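PDB 3RZA: tripeptidase from Staphylococcus aureus subsp. aureus, which probably hydrolyses tripeptides as a metal-dependent aminopeptidase of the M20 family, with zinc and calcium ions bound in the crystal. Local coordinates for residues E89-Y94 with A179-A184; C79-T84 with G152-V157; T200-S205 with V302-S307; A268-H273 with T280-M285. All coordinates share one frame; numbering follows the deposited sequence. Where two conformers were deposited one is given.

Contact 1: E89-Y94 with A179-A184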
# COMPACT_ATOMS: atom_id res chain seq x y z
N GLU A 89 0.62 -23.83 56.51
CA GLU A 89 0.33 -23.61 55.09
C GLU A 89 0.61 -22.16 54.68
O GLU A 89 0.33 -21.23 55.45
CB GLU A 89 -1.14 -23.95 54.78
N VAL A 90 1.12 -21.98 53.45
CA VAL A 90 1.46 -20.66 52.90
C VAL A 90 0.83 -20.50 51.50
O VAL A 90 0.43 -21.51 50.90
CB VAL A 90 3.00 -20.45 52.80
CG1 VAL A 90 3.69 -20.84 54.11
CG2 VAL A 90 3.59 -21.23 51.62
N PRO A 91 0.76 -19.25 50.97
CA PRO A 91 0.14 -19.05 49.68
C PRO A 91 0.79 -19.82 48.52
O PRO A 91 2.01 -20.13 48.56
CB PRO A 91 0.32 -17.54 49.46
CG PRO A 91 0.31 -16.98 50.78
CD PRO A 91 1.06 -17.95 51.61
N LYS A 92 -0.03 -20.15 47.53
CA LYS A 92 0.40 -20.90 46.37
C LYS A 92 0.71 -19.89 45.29
O LYS A 92 -0.14 -19.05 44.97
CB LYS A 92 -0.70 -21.85 45.91
CG LYS A 92 -1.10 -22.92 46.96
CD LYS A 92 -2.29 -23.70 46.46
CE LYS A 92 -2.58 -24.93 47.30
NZ LYS A 92 -3.75 -25.68 46.76
N LEU A 93 1.92 -19.98 44.74
CA LEU A 93 2.48 -19.01 43.81
C LEU A 93 2.53 -19.61 42.43
O LEU A 93 2.70 -20.83 42.30
CB LEU A 93 3.91 -18.67 44.24
CG LEU A 93 4.70 -17.64 43.43
CD1 LEU A 93 3.95 -16.30 43.31
CD2 LEU A 93 6.03 -17.46 44.09
N TYR A 94 2.42 -18.77 41.41
CA TYR A 94 2.85 -19.14 40.07
C TYR A 94 3.78 -18.10 39.49
O TYR A 94 3.73 -16.94 39.88
CB TYR A 94 1.66 -19.44 39.11
CG TYR A 94 1.21 -18.25 38.30
CD1 TYR A 94 0.36 -17.30 38.86
CD2 TYR A 94 1.65 -18.05 36.99
CE1 TYR A 94 -0.04 -16.19 38.16
CE2 TYR A 94 1.26 -16.92 36.28
CZ TYR A 94 0.40 -15.99 36.87
OH TYR A 94 -0.00 -14.88 36.16
N ALA A 179 -2.96 -21.62 41.94
CA ALA A 179 -2.19 -20.54 42.57
C ALA A 179 -3.14 -19.49 43.14
O ALA A 179 -4.20 -19.25 42.56
CB ALA A 179 -1.25 -19.90 41.55
N ASP A 180 -2.75 -18.89 44.25
CA ASP A 180 -3.44 -17.72 44.84
C ASP A 180 -3.08 -16.40 44.14
O ASP A 180 -3.90 -15.49 44.08
CB ASP A 180 -3.09 -17.60 46.32
CG ASP A 180 -3.59 -18.79 47.15
OD1 ASP A 180 -4.81 -19.05 47.13
OD2 ASP A 180 -2.77 -19.46 47.80
N PHE A 181 -1.84 -16.28 43.66
CA PHE A 181 -1.39 -15.11 42.89
C PHE A 181 -0.08 -15.43 42.19
O PHE A 181 0.52 -16.49 42.43
CB PHE A 181 -1.23 -13.86 43.79
CG PHE A 181 -0.39 -14.10 45.04
CD1 PHE A 181 1.02 -14.07 44.98
CD2 PHE A 181 -1.01 -14.33 46.27
CE1 PHE A 181 1.79 -14.29 46.13
CE2 PHE A 181 -0.24 -14.53 47.42
CZ PHE A 181 1.16 -14.53 47.35
N GLY A 182 0.37 -14.53 41.33
CA GLY A 182 1.68 -14.70 40.73
C GLY A 182 2.20 -13.63 39.83
O GLY A 182 1.73 -12.51 39.86
N TYR A 183 3.25 -13.98 39.10
CA TYR A 183 4.12 -13.01 38.46
C TYR A 183 4.47 -13.44 37.06
O TYR A 183 4.98 -14.55 36.87
CB TYR A 183 5.40 -12.85 39.27
CG TYR A 183 5.11 -12.40 40.67
CD1 TYR A 183 4.82 -11.06 40.93
CD2 TYR A 183 5.04 -13.33 41.72
CE1 TYR A 183 4.51 -10.64 42.23
CE2 TYR A 183 4.73 -12.92 43.02
CZ TYR A 183 4.47 -11.57 43.27
OH TYR A 183 4.14 -11.17 44.56
N ALA A 184 4.20 -12.57 36.09
CA ALA A 184 4.76 -12.72 34.74
C ALA A 184 6.13 -12.04 34.72
O ALA A 184 6.21 -10.85 34.97
CB ALA A 184 3.83 -12.13 33.71
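L93 pairs with F181 and Y94 with G182 in parallel register, the N-H of Y94 reaching F181 O (N to O 3.1 Å) and the N-H of Y183 reaching Y94 O. Just before the strands begin, D180 takes over the pairing with both its backbone and its side chain. Its N gives a hydrogen bond to K92 O, 2.7 Å away, while its OD2 receives K92 N at 2.8 Å, almost straight at 175° and on the anti side of the carboxylate. With CG turned beside the backbone N (chi1 -64°), D180 holds both the backbone N-H and the C=O of K92, while the K92 ammonium leads away to a salt bridge with D178. The Y94 ring comes close to the G182 backbone, Y94 CE1 lying 3.4 Å from G182 CA, where no side chain stands in the way; Y183 N sits above one ring face, toward the rim. Y94 OH is bonded to S355. L93 sends CD1 to the edge of the Y183 ring, 3.5 Å from CE2, the two side chains crossing at about a right angle. F181 bridges two neighbours: its CE2 lies 3.7 Å from P91 CB, and its CD1 lies near L93 CD1. Helices 374-393 and 318-329 cover the L93, F181 and Y183 side, while strands 154-159 and 355-359 continue the central sheet beyond the pair.

Contact 2: C79-T84 with G152-V157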
# COMPACT_ATOMS: atom_id res chain seq x y z
N CYS A 79 4.52 -26.58 35.22
CA CYS A 79 5.48 -27.37 36.02
C CYS A 79 5.29 -27.03 37.48
O CYS A 79 5.44 -25.88 37.85
CB CYS A 79 6.92 -27.09 35.60
SG CYS A 79 7.13 -26.86 33.83
N THR A 80 4.95 -28.03 38.29
CA THR A 80 4.54 -27.81 39.67
C THR A 80 5.57 -28.38 40.63
O THR A 80 6.07 -29.51 40.45
CB THR A 80 3.16 -28.44 39.95
OG1 THR A 80 2.18 -27.85 39.09
CG2 THR A 80 2.74 -28.23 41.41
N MSE A 81 5.87 -27.59 41.66
CA MSE A 81 6.81 -27.90 42.69
C MSE A 81 5.98 -27.95 43.96
O MSE A 81 5.42 -26.94 44.32
CB MSE A 81 7.86 -26.77 42.74
CG MSE A 81 8.61 -26.67 44.00
SE MSE A 81 10.20 -25.57 43.85
CE MSE A 81 11.46 -27.06 43.78
N ASN A 82 5.89 -29.11 44.62
CA ASN A 82 5.08 -29.23 45.86
C ASN A 82 5.65 -28.43 47.02
O ASN A 82 6.85 -28.21 47.09
CB ASN A 82 4.93 -30.70 46.29
CG ASN A 82 3.99 -31.51 45.38
OD1 ASN A 82 3.26 -30.96 44.55
ND2 ASN A 82 4.01 -32.83 45.55
N SER A 83 4.77 -28.00 47.92
CA SER A 83 5.17 -27.38 49.19
C SER A 83 6.07 -28.30 50.01
O SER A 83 5.77 -29.48 50.15
CB SER A 83 3.93 -27.02 50.03
OG SER A 83 4.29 -26.37 51.24
N THR A 84 7.20 -27.75 50.48
CA THR A 84 7.98 -28.36 51.57
C THR A 84 7.74 -27.69 52.95
O THR A 84 8.47 -27.95 53.90
CB THR A 84 9.48 -28.37 51.22
OG1 THR A 84 9.96 -27.02 51.11
CG2 THR A 84 9.72 -29.10 49.90
N GLY A 152 6.64 -22.82 49.70
CA GLY A 152 5.31 -23.29 49.37
C GLY A 152 5.24 -23.90 47.98
O GLY A 152 6.28 -24.15 47.33
N GLN A 153 4.02 -24.16 47.53
CA GLN A 153 3.78 -24.66 46.19
C GLN A 153 4.11 -23.54 45.24
O GLN A 153 3.74 -22.40 45.51
CB GLN A 153 2.33 -25.08 46.00
CG GLN A 153 2.04 -25.80 44.70
CD GLN A 153 0.62 -26.32 44.66
OE1 GLN A 153 0.30 -27.28 45.34
NE2 GLN A 153 -0.25 -25.66 43.88
N ILE A 154 4.82 -23.87 44.15
CA ILE A 154 5.16 -22.93 43.09
C ILE A 154 4.88 -23.62 41.76
O ILE A 154 5.33 -24.75 41.54
CB ILE A 154 6.67 -22.52 43.12
CG1 ILE A 154 7.16 -22.24 44.54
CG2 ILE A 154 6.88 -21.30 42.26
CD1 ILE A 154 8.64 -21.97 44.63
N GLN A 155 4.12 -22.96 40.88
CA GLN A 155 3.95 -23.40 39.49
C GLN A 155 4.75 -22.52 38.53
O GLN A 155 4.80 -21.30 38.70
CB GLN A 155 2.48 -23.44 39.10
CG GLN A 155 1.74 -24.54 39.80
CD GLN A 155 0.34 -24.76 39.28
OE1 GLN A 155 -0.41 -23.81 39.11
NE2 GLN A 155 -0.03 -26.01 39.07
N PHE A 156 5.41 -23.16 37.55
CA PHE A 156 6.17 -22.48 36.51
C PHE A 156 5.43 -22.73 35.22
O PHE A 156 5.33 -23.89 34.77
CB PHE A 156 7.58 -23.03 36.45
CG PHE A 156 8.39 -22.71 37.67
CD1 PHE A 156 8.25 -23.45 38.83
CD2 PHE A 156 9.28 -21.64 37.68
CE1 PHE A 156 8.97 -23.13 39.97
CE2 PHE A 156 10.03 -21.33 38.81
CZ PHE A 156 9.88 -22.06 39.96
N VAL A 157 4.85 -21.66 34.67
CA VAL A 157 3.96 -21.73 33.51
C VAL A 157 4.73 -21.19 32.30
O VAL A 157 5.02 -20.00 32.24
CB VAL A 157 2.65 -20.91 33.74
CG1 VAL A 157 1.76 -20.98 32.54
CG2 VAL A 157 1.91 -21.43 34.98
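The F156 ring turns an edge, not a face, to the opposite strand: C79 O lies close to the ring plane, 3.8 Å from CD1. A second flat group, the Q155 amide, also works in its own plane. Its NE2 donates to T80 OG1 at 2.9 Å and 161°, the hydroxyl lying only 11° out of the amide plane. Outside the pair, NE2 also bonds L176 O and OE1 receives D178 N, so three hydrogen bonds fix how this amide is rotated. T80 meets it because chi1 of -60° sets OG1 beside its own backbone N, and the two side chains run side by side in the same direction. The methyl of T80, CG2, is left to pack 4.1 Å from Q153 CG, whose own amide reaches D178. On the sheet face of C79 and F156 the contact is apolar instead: M81, a selenomethionine, lies alongside I154 with SE 4.0 Å from CD1. Between the two faces runs a regular antiparallel backbone. C79 and F156 form a hydrogen-bonded pair, F156 N standing 2.7 Å from C79 O, and so do M81 and I154, with M81 N 2.9 Å from I154 O; T80 and Q155 are the non-hydrogen-bonded pair between them. Helix 128-147 packs through M137 and L141 on the F156 and M81 side, while strand 60-63 follows on one flank of the pair and strand 93-98, parallel to 154-159, on the other.

Contact 3: T200-S205 with V302-S307. With PEG (di(hydroxyethyl)ether), chain J.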
# COMPACT_ATOMS: atom_id res chain seq x y z
N THR A 200 -6.60 -2.42 28.06
CA THR A 200 -7.31 -3.14 26.98
C THR A 200 -6.78 -2.66 25.62
O THR A 200 -6.69 -1.48 25.41
CB THR A 200 -8.83 -2.89 27.04
OG1 THR A 200 -9.32 -3.27 28.32
CG2 THR A 200 -9.60 -3.69 25.96
N GLN A 201 -6.37 -3.57 24.73
CA GLN A 201 -6.07 -3.22 23.34
C GLN A 201 -7.15 -3.81 22.46
O GLN A 201 -7.54 -4.95 22.65
CB GLN A 201 -4.71 -3.73 22.89
CG GLN A 201 -4.24 -3.10 21.53
CD GLN A 201 -3.68 -4.09 20.49
OE1 GLN A 201 -3.97 -3.97 19.31
NE2 GLN A 201 -2.83 -5.00 20.91
N MSE A 202 -7.62 -3.01 21.50
CA MSE A 202 -8.47 -3.48 20.42
C MSE A 202 -7.86 -3.14 19.06
O MSE A 202 -7.24 -2.10 18.90
CB MSE A 202 -9.86 -2.86 20.55
CG MSE A 202 -10.54 -3.26 21.83
SE MSE A 202 -12.41 -2.98 21.78
CE MSE A 202 -12.88 -3.46 23.62
N LEU A 203 -8.03 -4.04 18.09
CA LEU A 203 -7.71 -3.80 16.67
C LEU A 203 -8.99 -3.28 16.02
O LEU A 203 -10.07 -3.77 16.35
CB LEU A 203 -7.25 -5.08 15.96
CG LEU A 203 -6.03 -5.85 16.51
CD1 LEU A 203 -5.77 -7.14 15.71
CD2 LEU A 203 -4.78 -4.98 16.51
N ILE A 204 -8.86 -2.24 15.19
CA ILE A 204 -9.98 -1.76 14.36
C ILE A 204 -9.47 -1.68 12.93
O ILE A 204 -8.41 -1.09 12.66
CB ILE A 204 -10.58 -0.41 14.86
CG1 ILE A 204 -11.64 0.13 13.87
CG2 ILE A 204 -9.51 0.62 15.09
CD1 ILE A 204 -12.61 1.14 14.48
N SER A 205 -10.17 -2.34 12.02
CA SER A 205 -9.86 -2.25 10.61
C SER A 205 -11.08 -1.73 9.83
O SER A 205 -12.21 -2.01 10.19
CB SER A 205 -9.44 -3.61 10.09
OG SER A 205 -8.28 -4.05 10.76
N VAL A 302 -16.32 -1.70 8.90
CA VAL A 302 -15.46 -1.59 10.07
C VAL A 302 -15.58 -2.89 10.87
O VAL A 302 -16.70 -3.36 11.10
CB VAL A 302 -15.83 -0.38 10.92
CG1 VAL A 302 -14.95 -0.29 12.21
CG2 VAL A 302 -15.71 0.90 10.07
N THR A 303 -14.43 -3.54 11.15
CA THR A 303 -14.39 -4.76 12.00
C THR A 303 -13.46 -4.54 13.17
O THR A 303 -12.41 -3.92 13.00
CB THR A 303 -13.94 -6.03 11.21
OG1 THR A 303 -12.64 -5.83 10.64
CG2 THR A 303 -14.94 -6.36 10.11
N VAL A 304 -13.87 -5.05 14.35
CA VAL A 304 -13.14 -4.85 15.60
C VAL A 304 -12.74 -6.22 16.20
O VAL A 304 -13.45 -7.23 16.01
CB VAL A 304 -14.00 -4.03 16.63
CG1 VAL A 304 -13.24 -3.79 17.93
CG2 VAL A 304 -14.44 -2.70 16.02
N GLU A 305 -11.62 -6.25 16.91
CA GLU A 305 -11.17 -7.44 17.61
C GLU A 305 -10.48 -7.00 18.91
O GLU A 305 -9.66 -6.09 18.87
CB GLU A 305 -10.20 -8.18 16.73
CG GLU A 305 -9.91 -9.57 17.13
CD GLU A 305 -8.74 -10.11 16.37
OE1 GLU A 305 -8.81 -10.14 15.12
OE2 GLU A 305 -7.73 -10.46 17.01
N GLN A 306 -10.81 -7.62 20.04
CA GLN A 306 -10.08 -7.37 21.30
C GLN A 306 -8.82 -8.22 21.30
O GLN A 306 -8.91 -9.43 21.31
CB GLN A 306 -10.93 -7.70 22.52
CG GLN A 306 -10.20 -7.41 23.86
CD GLN A 306 -11.12 -7.52 25.04
OE1 GLN A 306 -12.03 -6.70 25.22
NE2 GLN A 306 -10.89 -8.51 25.87
N SER A 307 -7.66 -7.58 21.30
CA SER A 307 -6.38 -8.32 21.42
C SER A 307 -6.19 -8.91 22.84
O SER A 307 -5.84 -10.08 23.00
CB SER A 307 -5.20 -7.43 21.07
OG SER A 307 -5.36 -6.80 19.81
C1 PEG J . -15.38 -8.66 20.38
O1 PEG J . -15.50 -7.28 20.77
C2 PEG J . -14.18 -8.84 19.45
O2 PEG J . -13.18 -9.66 20.09
C3 PEG J . -12.55 -10.61 19.20
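L203 and E305 stand side by side and point the same way from a hydrogen-bonded antiparallel pair, L203 N meeting E305 O at 2.7 Å. The branched hydrocarbon end of L203 lies among polar groups: CG comes 3.5 Å from S307 OG, and CD1 is more distantly near the E305 carboxylate. S205 and T303 project from the same face, and between their backbones S205 N runs to T303 O almost straight, at 176°. On the other face the side chains cross instead of running together. M202, a selenomethionine extended beyond CG, slants over Q306 so that its terminal methyl CE lies 3.7 Å from OE1. I204 crosses V302 in the same oblique way, CD1 being 3.6 Å from V302 CG1 in the conformer described. That side is closed by helix 275-295, whose M285, T286 and V282 touch I204, V302 and V304, whereas L203 packs against T257 of the second subunit. Q306 N turns outward from strand 200-205 and gives a nearly linear hydrogen bond (3.1 Å, 178°) to O2 of a diethylene glycol molecule, probably from the crystallisation liquor. The chemistry therefore divides by face: mainly apolar side chains toward the helix, with the Q306 amide at one end, and a mixture of polar groups and L203 opposite. An outer backbone N-H is satisfied here by a solvent component, consistent with 299-312 being a border strand of the small domain.

Contact 4: A268-H273 with T280-M285. With IPA (isopropyl alcohol), chain H.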
# COMPACT_ATOMS: atom_id res chain seq x y z
N ALA A 268 -5.88 -0.19 12.18
CA ALA A 268 -5.70 0.70 13.32
C ALA A 268 -5.75 -0.07 14.63
O ALA A 268 -6.07 -1.27 14.65
CB ALA A 268 -6.78 1.80 13.31
N GLU A 269 -5.38 0.60 15.71
CA GLU A 269 -5.62 0.08 17.08
C GLU A 269 -6.04 1.17 18.03
O GLU A 269 -5.92 2.36 17.72
CB GLU A 269 -4.37 -0.59 17.64
CG GLU A 269 -3.14 0.31 17.68
CD GLU A 269 -2.26 0.02 18.85
OE1 GLU A 269 -1.62 -1.06 18.86
OE2 GLU A 269 -2.20 0.88 19.77
N ALA A 270 -6.51 0.74 19.20
CA ALA A 270 -6.79 1.63 20.31
C ALA A 270 -6.45 0.94 21.61
O ALA A 270 -6.52 -0.30 21.69
CB ALA A 270 -8.25 2.05 20.28
N ARG A 271 -6.02 1.73 22.61
CA ARG A 271 -5.70 1.22 23.96
C ARG A 271 -6.30 2.11 25.01
O ARG A 271 -6.32 3.32 24.82
CB ARG A 271 -4.18 1.12 24.20
CG ARG A 271 -3.42 0.44 23.09
CD ARG A 271 -1.95 0.26 23.41
NE ARG A 271 -1.31 -0.33 22.24
CZ ARG A 271 -0.34 -1.25 22.22
NH1 ARG A 271 0.24 -1.70 23.34
NH2 ARG A 271 0.11 -1.69 21.04
N SER A 272 -6.78 1.53 26.11
CA SER A 272 -7.11 2.32 27.31
C SER A 272 -6.99 1.53 28.59
O SER A 272 -7.23 0.32 28.59
CB SER A 272 -8.53 2.88 27.23
OG SER A 272 -8.74 3.81 28.28
N HIS A 273 -6.70 2.24 29.67
CA HIS A 273 -6.72 1.64 31.02
C HIS A 273 -8.10 1.65 31.65
O HIS A 273 -8.29 1.13 32.76
CB HIS A 273 -5.68 2.28 31.91
CG HIS A 273 -4.29 1.92 31.53
ND1 HIS A 273 -3.69 0.75 31.93
CD2 HIS A 273 -3.40 2.54 30.71
CE1 HIS A 273 -2.49 0.66 31.39
NE2 HIS A 273 -2.28 1.75 30.67
N THR A 280 -15.73 3.55 24.07
CA THR A 280 -16.10 4.88 23.56
C THR A 280 -15.24 5.30 22.39
O THR A 280 -15.77 5.74 21.41
CB THR A 280 -15.99 5.97 24.64
OG1 THR A 280 -16.79 5.61 25.75
CG2 THR A 280 -16.46 7.32 24.12
N GLN A 281 -13.93 5.10 22.52
CA GLN A 281 -12.96 5.42 21.46
C GLN A 281 -13.21 4.60 20.19
O GLN A 281 -13.22 5.15 19.07
CB GLN A 281 -11.51 5.18 21.97
CG GLN A 281 -10.36 5.44 20.95
CD GLN A 281 -10.41 6.83 20.34
OE1 GLN A 281 -10.84 7.78 21.00
NE2 GLN A 281 -9.99 6.96 19.06
N VAL A 282 -13.39 3.28 20.37
CA VAL A 282 -13.62 2.39 19.22
C VAL A 282 -14.99 2.64 18.56
O VAL A 282 -15.11 2.60 17.32
CB VAL A 282 -13.44 0.90 19.63
CG1 VAL A 282 -13.93 -0.04 18.53
CG2 VAL A 282 -11.97 0.64 19.95
N LYS A 283 -16.00 2.97 19.36
CA LYS A 283 -17.29 3.40 18.81
C LYS A 283 -17.12 4.70 18.04
O LYS A 283 -17.66 4.84 16.93
CB LYS A 283 -18.35 3.58 19.91
CG LYS A 283 -19.80 3.79 19.38
CD LYS A 283 -20.72 4.41 20.46
CE LYS A 283 -22.20 4.54 20.02
NZ LYS A 283 -22.43 4.52 18.57
N HIS A 284 -16.41 5.66 18.64
CA HIS A 284 -16.10 6.94 17.98
C HIS A 284 -15.43 6.77 16.60
O HIS A 284 -15.88 7.40 15.63
CB HIS A 284 -15.23 7.81 18.90
CG HIS A 284 -14.62 8.99 18.21
ND1 HIS A 284 -15.36 10.05 17.76
CD2 HIS A 284 -13.33 9.28 17.92
CE1 HIS A 284 -14.57 10.94 17.21
NE2 HIS A 284 -13.33 10.51 17.29
N MSE A 285 -14.42 5.90 16.52
CA MSE A 285 -13.67 5.63 15.27
C MSE A 285 -14.59 4.95 14.23
O MSE A 285 -14.67 5.38 13.09
CB MSE A 285 -12.46 4.75 15.54
CG MSE A 285 -11.38 5.40 16.40
SE MSE A 285 -10.08 4.13 17.11
CE MSE A 285 -8.97 4.05 15.56
C1 IPA H . -2.58 4.75 27.48
C2 IPA H . -2.07 3.33 27.21
C3 IPA H . -1.58 3.22 25.78
O2 IPA H . -0.98 3.05 28.06
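A270 directs its methyl at the helix, where CB rests 4.0 Å from both V282 CG2 and Q281 CG and 4.2 Å from the selenium of M285. A268, two residues back on the same strand face, meets the terminal methyl of M285: CE is 3.9 Å from A268 CB, a position reached by the bend at chi3 (83°). This buried packing has no hydrogen bond across it and is small in extent; two short alanines let the helix settle close on the sheet. Farther round the helix, K283 is exposed and forms a salt bridge with D287. On the strand's far side the chemistry is ionic. R271 grips E269 side-on, NE to OE2 and NH2 to OE1, each 2.9 Å, with both oxygens near the guanidinium plane. R271 NH1 also hydrogen-bonds G340 O and a citrate, probably from the crystallisation liquor, which may mark a pocket on this face; H214 of the second subunit packs on R271. Toward the end of the strand, H273 NE2 shares a hydrogen bond of 3.2 Å with O2 of an isopropanol molecule, probably of the same origin. Helix 275-295 connects strand 263-272 to strand 299-312 across one sheet face, with strand 194-209 lying between the two strands, while strand 244-253 flanks 263-272 on its other side.

Contacts 1 and 2 share the central sheet of the metal-binding part: strands 93-98 and 154-159 are neighbours, and L93 exchanges backbone bonds with Q153 and Q155. Contacts 3 and 4, with centres 32 to 39 Å from those of the first pair, belong to the projecting smaller domain and meet through strands 194-209 and 263-272, where I204 touches M285. Three of the contacts are strand pairings held by backbone bonds; contact 4 is purely apolar between strand and helix. It is also the fully buried one, whereas the others mix buried and exposed residues. Side-chain polar bonds reinforce contacts 1 and 2, through D180 and Q155, while contact 3 is held chiefly by a regular run of backbone bonds.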